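Long-range contacts in collectin placenta 1 (Mus musculus, PDB 2OX9), which binds glycans such as the leukocyte cell-surface Lewis(x) structure through a calcium-dependent C-type lectin carbohydrate-recognition domain of a scavenger receptor: residues K36-F42 with F126-K130; W9-T13 with E47-W51. One frame throughout, in Å; residues are numbered along the deposited sequence.

Contact 1. Residues K36-F42 with F126-K130. With CA (calcium ion), chain L.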
loop_
_atom_site.group_PDB
_atom_site.type_symbol
_atom_site.label_atom_id
_atom_site.label_comp_id
_atom_site.label_asym_id
_atom_site.label_seq_id
_atom_site.Cartn_x
_atom_site.Cartn_y
_atom_site.Cartn_z
ATOM N N LYS A 36 14.208 -5.511 3.850
ATOM C CA LYS A 36 14.943 -4.280 3.554
ATOM C C LYS A 36 14.909 -3.319 4.747
ATOM O O LYS A 36 15.321 -2.166 4.634
ATOM C CB LYS A 36 14.318 -3.567 2.348
ATOM C CG LYS A 36 14.038 -4.443 1.148
ATOM C CD LYS A 36 15.300 -5.047 0.571
ATOM C CE LYS A 36 14.966 -6.000 -0.582
ATOM N NZ LYS A 36 14.138 -7.170 -0.131
ATOM N N SER A 37 14.420 -3.796 5.886
ATOM C CA SER A 37 14.300 -2.965 7.077
ATOM C C SER A 37 13.329 -1.816 6.781
ATOM O O SER A 37 13.568 -0.668 7.150
ATOM C CB SER A 37 15.666 -2.405 7.494
ATOM O OG SER A 37 16.560 -3.451 7.842
ATOM N N SER A 38 12.229 -2.147 6.113
ATOM C CA SER A 38 11.205 -1.171 5.765
ATOM C C SER A 38 9.839 -1.829 5.909
ATOM O O SER A 38 9.748 -3.010 6.245
ATOM C CB SER A 38 11.404 -0.686 4.321
ATOM O OG SER A 38 11.256 -1.737 3.381
ATOM N N HIS A 39 8.781 -1.069 5.646
ATOM C CA HIS A 39 7.429 -1.607 5.726
ATOM C C HIS A 39 6.619 -1.170 4.508
ATOM O O HIS A 39 6.959 -0.182 3.854
ATOM C CB HIS A 39 6.732 -1.117 7.001
ATOM C CG HIS A 39 6.590 0.370 7.082
ATOM N ND1 HIS A 39 5.599 1.062 6.417
ATOM C CD2 HIS A 39 7.337 1.301 7.719
ATOM C CE1 HIS A 39 5.745 2.355 6.639
ATOM N NE2 HIS A 39 6.792 2.527 7.427
ATOM N N LEU A 40 5.577 -1.925 4.177
ATOM C CA LEU A 40 4.721 -1.523 3.056
ATOM C C LEU A 40 4.286 -0.110 3.433
ATOM O O LEU A 40 3.907 0.148 4.572
ATOM C CB LEU A 40 3.523 -2.457 2.933
ATOM C CG LEU A 40 3.812 -3.789 2.221
ATOM C CD1 LEU A 40 2.635 -4.737 2.394
ATOM C CD2 LEU A 40 4.068 -3.527 0.738
ATOM N N VAL A 41 4.353 0.803 2.474
ATOM C CA VAL A 41 4.036 2.210 2.698
ATOM C C VAL A 41 2.768 2.596 3.481
ATOM O O VAL A 41 1.670 2.057 3.261
ATOM C CB VAL A 41 4.025 2.982 1.331
ATOM C CG1 VAL A 41 2.700 2.731 0.590
ATOM C CG2 VAL A 41 4.244 4.463 1.571
ATOM N N PHE A 42 2.945 3.528 4.411
ATOM C CA PHE A 42 1.842 4.081 5.202
ATOM C C PHE A 42 1.660 5.490 4.641
ATOM O O PHE A 42 2.571 6.311 4.707
ATOM C CB PHE A 42 2.204 4.195 6.691
ATOM C CG PHE A 42 2.489 2.877 7.364
ATOM C CD1 PHE A 42 3.047 2.852 8.642
ATOM C CD2 PHE A 42 2.214 1.669 6.731
ATOM C CE1 PHE A 42 3.330 1.654 9.274
ATOM C CE2 PHE A 42 2.495 0.458 7.361
ATOM C CZ PHE A 42 3.057 0.454 8.639
ATOM N N PHE A 126 4.397 -2.981 -5.433
ATOM C CA PHE A 126 4.230 -2.473 -4.086
ATOM C C PHE A 126 5.172 -1.321 -3.770
ATOM O O PHE A 126 6.031 -0.960 -4.579
ATOM C CB PHE A 126 4.428 -3.618 -3.073
ATOM C CG PHE A 126 5.749 -4.326 -3.198
ATOM C CD1 PHE A 126 6.870 -3.875 -2.509
ATOM C CD2 PHE A 126 5.869 -5.464 -3.998
ATOM C CE1 PHE A 126 8.094 -4.551 -2.613
ATOM C CE2 PHE A 126 7.079 -6.142 -4.107
ATOM C CZ PHE A 126 8.196 -5.685 -3.410
ATOM N N ILE A 127 5.005 -0.743 -2.588
ATOM C CA ILE A 127 5.842 0.380 -2.184
ATOM C C ILE A 127 6.344 0.189 -0.759
ATOM O O ILE A 127 5.548 -0.021 0.150
ATOM C CB ILE A 127 5.051 1.709 -2.215
ATOM C CG1 ILE A 127 4.396 1.909 -3.585
ATOM C CG2 ILE A 127 5.992 2.876 -1.901
ATOM C CD1 ILE A 127 3.418 3.053 -3.607
ATOM N N CYS A 128 7.658 0.268 -0.570
ATOM C CA CYS A 128 8.248 0.148 0.757
ATOM C C CYS A 128 8.621 1.534 1.256
ATOM O O CYS A 128 8.939 2.430 0.466
ATOM C CB CYS A 128 9.519 -0.698 0.753
ATOM S SG CYS A 128 9.395 -2.422 0.192
ATOM N N GLU A 129 8.601 1.702 2.574
ATOM C CA GLU A 129 8.937 2.977 3.172
ATOM C C GLU A 129 9.837 2.783 4.393
ATOM O O GLU A 129 9.670 1.839 5.170
ATOM C CB GLU A 129 7.659 3.721 3.580
ATOM C CG GLU A 129 7.916 4.983 4.388
ATOM C CD GLU A 129 6.645 5.714 4.800
ATOM O OE1 GLU A 129 5.559 5.093 4.858
ATOM O OE2 GLU A 129 6.737 6.919 5.082
ATOM N N LYS A 130 10.799 3.678 4.554
ATOM C CA LYS A 130 11.687 3.608 5.706
ATOM C C LYS A 130 12.365 4.941 5.956
ATOM O O LYS A 130 12.258 5.864 5.159
ATOM C CB LYS A 130 12.735 2.505 5.533
ATOM C CG LYS A 130 13.799 2.744 4.466
ATOM C CD LYS A 130 14.778 1.572 4.478
ATOM C CE LYS A 130 15.927 1.748 3.497
ATOM N NZ LYS A 130 16.880 0.589 3.560
HETATM CA CA CA L . 4.371 7.456 5.543
HETATM O O HOH W 1 5.402 9.133 6.608
HETATM O O HOH W 2 4.559 6.389 7.653
#
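Glu-129 and His-39 face each other as an antiparallel hydrogen-bonded pair where the short strand 39-40 of this C-type lectin fold meets strand 125-131. Both backbone bonds of the pair are made: His-39 N gives its hydrogen to Glu-129 O at 3.1 Å, and Glu-129 N returns one to His-39 O. Past the non-hydrogen-bonded pair Leu-40/Cys-128, Val-41 N reaches Ile-127 O at 2.7 Å; by then the chain has left strand 39-40 and heads for the calcium ion.

The side chain of Glu-129 runs from the strand to the metal. CB packs against His-39 CE1, and CG, placed anti to the backbone N (chi1 172°), continues beside the imidazole, close to NE2 and CE1. The chain stays extended, long enough for the carboxylate to clasp the calcium ion with both oxygens, OE1 at 2.7 Å and OE2 at 2.5 Å. OE1 also accepts the N-H of Phe-42, nearly along its own C-O axis, while OE2 takes a hydrogen bond from Lys-15; the length and two oxygens of glutamate suit a place that must reach the metal and accept two N-H groups. Phe-42 O is a further calcium ligand, and Asn-44 and Glu-48 complete the protein share of the site.

Branched Val-41 and Ile-127 suit the buried flank, lying side by side with CB of the valine 3.8 Å from CG2 of the isoleucine. Cys-128 is disulfide-bonded to Cys-33 of helix 26-35. The imidazole lies between Glu-129 O on one face and Phe-42 CE1 on the other, and His-39 ND1 donates to Leu-40 O at 2.7 Å.

Contact 2. Residues W9-T13 with E47-W51. With CA (calcium ion), chain L.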
loop_
_atom_site.group_PDB
_atom_site.type_symbol
_atom_site.label_atom_id
_atom_site.label_comp_id
_atom_site.label_asym_id
_atom_site.label_seq_id
_atom_site.Cartn_x
_atom_site.Cartn_y
_atom_site.Cartn_z
ATOM N N TRP A 9 16.070 3.794 -4.262
ATOM C CA TRP A 9 15.079 4.415 -3.387
ATOM C C TRP A 9 14.910 5.900 -3.693
ATOM O O TRP A 9 15.860 6.569 -4.103
ATOM C CB TRP A 9 15.478 4.232 -1.925
ATOM C CG TRP A 9 15.454 2.797 -1.502
ATOM C CD1 TRP A 9 16.296 1.806 -1.919
ATOM C CD2 TRP A 9 14.526 2.185 -0.602
ATOM N NE1 TRP A 9 15.946 0.612 -1.336
ATOM C CE2 TRP A 9 14.864 0.817 -0.521
ATOM C CE3 TRP A 9 13.439 2.659 0.147
ATOM C CZ2 TRP A 9 14.155 -0.082 0.275
ATOM C CZ3 TRP A 9 12.735 1.760 0.937
ATOM C CH2 TRP A 9 13.097 0.407 0.994
ATOM N N LYS A 10 13.694 6.403 -3.496
ATOM C CA LYS A 10 13.381 7.807 -3.736
ATOM C C LYS A 10 13.167 8.497 -2.396
ATOM O O LYS A 10 12.620 7.903 -1.465
ATOM C CB LYS A 10 12.090 7.953 -4.544
ATOM C CG LYS A 10 12.074 7.271 -5.907
ATOM C CD LYS A 10 13.058 7.907 -6.870
ATOM C CE LYS A 10 12.798 7.418 -8.283
ATOM N NZ LYS A 10 12.823 5.931 -8.338
ATOM N N ASN A 11 13.569 9.758 -2.304
ATOM C CA ASN A 11 13.389 10.488 -1.066
ATOM C C ASN A 11 12.245 11.503 -1.121
ATOM O O ASN A 11 11.974 12.118 -2.155
ATOM C CB ASN A 11 14.680 11.205 -0.680
ATOM C CG ASN A 11 14.987 12.374 -1.586
ATOM O OD1 ASN A 11 15.211 12.203 -2.786
ATOM N ND2 ASN A 11 14.994 13.577 -1.017
ATOM N N PHE A 12 11.555 11.631 0.003
ATOM C CA PHE A 12 10.468 12.588 0.176
ATOM C C PHE A 12 10.596 12.966 1.648
ATOM O O PHE A 12 10.446 12.115 2.513
ATOM C CB PHE A 12 9.105 11.954 -0.075
ATOM C CG PHE A 12 7.961 12.907 0.135
ATOM C CD1 PHE A 12 7.835 14.040 -0.660
ATOM C CD2 PHE A 12 7.029 12.689 1.143
ATOM C CE1 PHE A 12 6.796 14.946 -0.454
ATOM C CE2 PHE A 12 5.984 13.589 1.357
ATOM C CZ PHE A 12 5.869 14.715 0.561
ATOM N N THR A 13 10.859 14.241 1.924
ATOM C CA THR A 13 11.090 14.709 3.290
ATOM C C THR A 13 12.198 13.832 3.867
ATOM O O THR A 13 13.221 13.635 3.203
ATOM C CB THR A 13 9.815 14.657 4.186
ATOM O OG1 THR A 13 9.349 13.311 4.311
ATOM C CG2 THR A 13 8.719 15.519 3.591
ATOM N N GLU A 47 -0.081 15.273 0.933
ATOM C CA GLU A 47 1.185 15.606 0.282
ATOM C C GLU A 47 1.974 14.345 -0.029
ATOM O O GLU A 47 2.570 14.234 -1.098
ATOM C CB GLU A 47 2.045 16.521 1.154
ATOM C CG GLU A 47 1.431 17.868 1.437
ATOM C CD GLU A 47 0.950 17.981 2.862
ATOM O OE1 GLU A 47 0.164 17.104 3.297
ATOM O OE2 GLU A 47 1.363 18.945 3.545
ATOM N N GLU A 48 1.977 13.398 0.904
ATOM C CA GLU A 48 2.698 12.149 0.685
ATOM C C GLU A 48 1.967 11.355 -0.404
ATOM O O GLU A 48 2.587 10.694 -1.232
ATOM C CB GLU A 48 2.771 11.323 1.983
ATOM C CG GLU A 48 3.625 10.061 1.854
ATOM C CD GLU A 48 3.721 9.258 3.145
ATOM O OE1 GLU A 48 4.650 8.432 3.253
ATOM O OE2 GLU A 48 2.867 9.434 4.041
ATOM N N GLN A 49 0.641 11.443 -0.394
ATOM C CA GLN A 49 -0.191 10.750 -1.377
ATOM C C GLN A 49 0.075 11.259 -2.789
ATOM O O GLN A 49 0.186 10.475 -3.729
ATOM C CB GLN A 49 -1.681 10.953 -1.050
ATOM C CG GLN A 49 -2.635 10.485 -2.138
ATOM C CD GLN A 49 -2.536 9.000 -2.408
ATOM O OE1 GLN A 49 -2.535 8.182 -1.485
ATOM N NE2 GLN A 49 -2.469 8.638 -3.682
ATOM N N GLN A 50 0.147 12.577 -2.926
ATOM C CA GLN A 50 0.391 13.208 -4.213
ATOM C C GLN A 50 1.764 12.842 -4.764
ATOM O O GLN A 50 1.905 12.555 -5.957
ATOM C CB GLN A 50 0.295 14.725 -4.086
ATOM C CG GLN A 50 -0.912 15.349 -4.783
ATOM C CD GLN A 50 -0.993 14.997 -6.264
ATOM O OE1 GLN A 50 -0.037 15.193 -7.020
ATOM N NE2 GLN A 50 -2.142 14.474 -6.685
ATOM N N TRP A 51 2.771 12.875 -3.899
ATOM C CA TRP A 51 4.138 12.546 -4.296
ATOM C C TRP A 51 4.186 11.082 -4.733
ATOM O O TRP A 51 4.862 10.732 -5.701
ATOM C CB TRP A 51 5.090 12.763 -3.118
ATOM C CG TRP A 51 6.532 12.560 -3.455
ATOM C CD1 TRP A 51 7.364 13.444 -4.075
ATOM C CD2 TRP A 51 7.301 11.381 -3.219
ATOM N NE1 TRP A 51 8.611 12.889 -4.241
ATOM C CE2 TRP A 51 8.599 11.619 -3.729
ATOM C CE3 TRP A 51 7.020 10.141 -2.631
ATOM C CZ2 TRP A 51 9.612 10.663 -3.670
ATOM C CZ3 TRP A 51 8.034 9.185 -2.573
ATOM C CH2 TRP A 51 9.310 9.453 -3.089
HETATM CA CA CA L . 4.371 7.456 5.543
HETATM O O HOH W 1 5.402 9.133 6.608
HETATM O O HOH W 2 4.559 6.389 7.653
#
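Phe-12 and Trp-51 both swing their rings anti to the backbone N (chi1 178° and -175°), which sends one side chain from strand 10-12 toward the helix and the other from helix 46-54 toward the strand. The two side chains run antiparallel and overlap as an offset stack: the phenyl ring and the five-membered ring of the indole have centroids 4.4 Å apart and planes inclined by 24°. The closest carbons are Phe-12 CD1 and Trp-51 CG, at 3.4 Å.

Because the side chains run past one another, each ring also receives the other's methylene. Phe-12 CB stands over the six-membered ring of Trp-51, 3.5 Å from its centroid and almost on the normal, a CH-pi contact; Trp-51 CB does the same over the phenyl face, nearer its rim. Thr-13 CG2 lies over the opposite phenyl face. A tryptophan suits this place because its long bicyclic plate serves two neighbours at once: the pyrrole part stacks, while the far benzo end extends to the strand, where Lys-10 CB meets CH2 at the indole edge, 3.5 Å away.

The phenyl ring's other end reaches the helix backbone. Its CE2 touches Glu-48 CA at 3.7 Å, and CZ lies near Glu-47 O, so the aromatic carbons pack on the helix turn itself.

Glu-48, its chain extended and projecting from the helix roughly at right angles to the axis, puts OE1 2.5 Å from the calcium ion; the same oxygen is hydrogen-bonded to Tyr-17 OH. The aromatic pair thus joins the N-terminal hairpin of strands 10-12 and 15-19 to the second helix of a C-type lectin domain, beside a calcium site separate from the one that holds the glycan.

In the fold
From the N terminus, the chain passes through strand 10-12, turns back along strand 15-19 and runs through helix 26-35 to residues 36-42, the first half of contact 1. Helix 46-54 follows directly, and its residues 47-51 return to 9-13, closing the shorter loop of contact 2. The chain then makes the long excursion containing the glycan pocket with its calcium ion, and two further calcium sites, before strand 125-131 comes back to 36-42 and closes contact 1. The segments alternate, so the two loops cross. Together they tie the N-terminal hairpin, the second helix and the terminal strand around one calcium ion, where Glu-48 OE1 and Glu-129 OE2 stand 3.2 Å apart.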